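Local coordinates for protein Tubulin/ftsz, gtpase (Methanosaeta thermophila, PDB 3ZID) that binds and hydrolyses GTP as a tubulin-like cytoskeletal protein of archaea and is probably involved in the control of cell shape, at residues A[158-163]-A[330-335]. Sequence-based numbering, arbitrary orientation.
Sequences FCLREM and ELYEKA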
loop_
_atom_site.group_PDB
_atom_site.type_symbol
_atom_site.label_atom_id
_atom_site.label_comp_id
_atom_site.label_asym_id
_atom_site.label_seq_id
_atom_site.Cartn_x
_atom_site.Cartn_y
_atom_site.Cartn_z
ATOM N N PHE A 158 -0.160 -13.539 -5.566
ATOM C CA PHE A 158 -1.507 -13.625 -6.134
ATOM C C PHE A 158 -2.378 -12.403 -5.869
ATOM O O PHE A 158 -3.257 -12.064 -6.675
ATOM C CB PHE A 158 -2.208 -14.888 -5.676
ATOM C CG PHE A 158 -1.570 -16.128 -6.207
ATOM C CD1 PHE A 158 -1.592 -16.401 -7.568
ATOM C CD2 PHE A 158 -0.974 -17.026 -5.351
ATOM C CE1 PHE A 158 -1.003 -17.546 -8.066
ATOM C CE2 PHE A 158 -0.396 -18.182 -5.838
ATOM C CZ PHE A 158 -0.415 -18.442 -7.196
ATOM N N CYS A 159 -2.170 -11.772 -4.722
ATOM C CA CYS A 159 -2.927 -10.563 -4.409
ATOM C C CYS A 159 -2.571 -9.445 -5.374
ATOM O O CYS A 159 -3.454 -8.766 -5.917
ATOM C CB CYS A 159 -2.654 -10.102 -2.982
ATOM S SG CYS A 159 -3.516 -8.558 -2.588
ATOM N N LEU A 160 -1.275 -9.236 -5.582
ATOM C CA LEU A 160 -0.823 -8.189 -6.502
ATOM C C LEU A 160 -1.376 -8.402 -7.915
ATOM O O LEU A 160 -1.742 -7.440 -8.611
ATOM C CB LEU A 160 0.706 -8.090 -6.515
ATOM C CG LEU A 160 1.326 -7.462 -5.259
ATOM C CD1 LEU A 160 2.835 -7.727 -5.201
ATOM C CD2 LEU A 160 1.018 -5.953 -5.211
ATOM N N ARG A 161 -1.436 -9.665 -8.339
ATOM C CA ARG A 161 -2.041 -9.987 -9.628
ATOM C C ARG A 161 -3.497 -9.566 -9.700
ATOM O O ARG A 161 -3.902 -8.915 -10.664
ATOM C CB ARG A 161 -1.907 -11.480 -9.952
ATOM C CG ARG A 161 -0.510 -11.872 -10.383
ATOM C CD ARG A 161 -0.305 -13.387 -10.409
ATOM N NE ARG A 161 -1.102 -14.054 -11.436
ATOM C CZ ARG A 161 -0.908 -15.311 -11.818
ATOM N NH1 ARG A 161 0.063 -16.022 -11.267
ATOM N NH2 ARG A 161 -1.669 -15.851 -12.756
ATOM N N GLU A 162 -4.280 -9.909 -8.684
ATOM C CA GLU A 162 -5.687 -9.514 -8.680
ATOM C C GLU A 162 -5.908 -8.005 -8.660
ATOM O O GLU A 162 -6.857 -7.520 -9.277
ATOM C CB GLU A 162 -6.437 -10.147 -7.512
ATOM C CG GLU A 162 -6.644 -11.633 -7.646
ATOM C CD GLU A 162 -7.192 -12.248 -6.380
ATOM O OE1 GLU A 162 -7.596 -11.490 -5.471
ATOM O OE2 GLU A 162 -7.243 -13.490 -6.306
ATOM N N MET A 163 -5.034 -7.279 -7.959
ATOM C CA MET A 163 -5.110 -5.815 -7.870
ATOM C C MET A 163 -4.991 -5.175 -9.246
ATOM O O MET A 163 -5.778 -4.310 -9.612
ATOM C CB MET A 163 -3.986 -5.267 -6.977
ATOM C CG MET A 163 -4.238 -5.302 -5.471
ATOM S SD MET A 163 -5.745 -4.455 -4.952
ATOM C CE MET A 163 -5.446 -4.421 -3.203
ATOM N N GLU A 330 11.648 -9.836 -7.925
ATOM C CA GLU A 330 12.377 -10.535 -6.875
ATOM C C GLU A 330 11.408 -11.204 -5.902
ATOM O O GLU A 330 11.611 -12.354 -5.503
ATOM C CB GLU A 330 13.293 -9.539 -6.151
ATOM C CG GLU A 330 14.085 -10.074 -4.961
ATOM C CD GLU A 330 14.778 -8.954 -4.169
ATOM O OE1 GLU A 330 14.537 -7.763 -4.471
ATOM O OE2 GLU A 330 15.545 -9.264 -3.227
ATOM N N LEU A 331 10.353 -10.480 -5.528
ATOM C CA LEU A 331 9.322 -10.997 -4.623
ATOM C C LEU A 331 8.618 -12.206 -5.238
ATOM O O LEU A 331 8.366 -13.212 -4.561
ATOM C CB LEU A 331 8.317 -9.895 -4.283
ATOM C CG LEU A 331 7.037 -10.299 -3.564
ATOM C CD1 LEU A 331 7.393 -10.983 -2.260
ATOM C CD2 LEU A 331 6.211 -9.075 -3.271
ATOM N N TYR A 332 8.278 -12.094 -6.516
ATOM C CA TYR A 332 7.615 -13.186 -7.230
ATOM C C TYR A 332 8.462 -14.458 -7.272
ATOM O O TYR A 332 7.970 -15.553 -7.009
ATOM C CB TYR A 332 7.250 -12.743 -8.645
ATOM C CG TYR A 332 5.859 -12.182 -8.700
ATOM C CD1 TYR A 332 5.615 -10.859 -8.358
ATOM C CD2 TYR A 332 4.779 -12.984 -9.057
ATOM C CE1 TYR A 332 4.342 -10.342 -8.387
ATOM C CE2 TYR A 332 3.499 -12.478 -9.092
ATOM C CZ TYR A 332 3.287 -11.153 -8.750
ATOM O OH TYR A 332 2.017 -10.630 -8.775
ATOM N N GLU A 333 9.736 -14.294 -7.601
ATOM C CA GLU A 333 10.672 -15.401 -7.671
ATOM C C GLU A 333 10.809 -16.086 -6.311
ATOM O O GLU A 333 10.861 -17.314 -6.227
ATOM C CB GLU A 333 12.036 -14.900 -8.162
ATOM C CG GLU A 333 12.060 -14.417 -9.610
ATOM C CD GLU A 333 13.416 -13.841 -10.022
ATOM O OE1 GLU A 333 14.293 -13.678 -9.142
ATOM O OE2 GLU A 333 13.597 -13.517 -11.218
ATOM N N LYS A 334 10.798 -15.306 -5.231
ATOM C CA LYS A 334 10.888 -15.903 -3.895
ATOM C C LYS A 334 9.631 -16.696 -3.540
ATOM O O LYS A 334 9.714 -17.752 -2.908
ATOM C CB LYS A 334 11.220 -14.837 -2.844
ATOM C CG LYS A 334 12.636 -14.296 -3.029
ATOM C CD LYS A 334 12.945 -13.090 -2.159
ATOM C CE LYS A 334 14.391 -12.626 -2.357
ATOM N NZ LYS A 334 14.654 -11.327 -1.672
ATOM N N ALA A 335 8.469 -16.209 -3.965
ATOM C CA ALA A 335 7.231 -16.960 -3.780
ATOM C C ALA A 335 7.321 -18.274 -4.544
ATOM O O ALA A 335 6.959 -19.335 -4.037
ATOM C CB ALA A 335 6.018 -16.142 -4.253
#
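The helical segments 158-163 and 330-335 run at 131° to each other, nearer antiparallel than parallel, and their axes come no closer than 11.8 Å, and side chains span the gap. Tyr332 does most of this, reaching across until its hydroxyl lies against the backbone of the other helix. There Tyr332 OH sits 3.2 Å from Arg161 CG and 3.6 Å from Leu160 CB, and it makes a weak hydrogen bond to the carbonyl oxygen of Ala157, one turn back along helix 150-165. Arg161 follows the rim of the ring with its aliphatic part, CD lying near the ring plane, 4.1 Å from Tyr332 CE2. The bend at chi3 (67°) then carries the guanidinium away from the ring, so the arginine meets the tyrosine through its methylenes and does not stack on it. Beside the tyrosine, the buried Leu160 meets Leu331 methyl to methyl, with Leu160 CD1 4.1 Å from Leu331 CD2 and the two side chains crossing at about a right angle. Leu331 also packs on Leu153, an earlier residue of helix 150-165, while Leu160 reaches Val112 and Met171 within the GTPase domain. This small contact, mainly apolar with one weak hydrogen bond from the tyrosine to helix 150-165, joins the long C-terminal helix 326-369 to a helix of the Rossmann-like nucleotide-binding domain of the tubulin/FtsZ fold, with the side chain of Leu331 about 9 Å from the bound GDP.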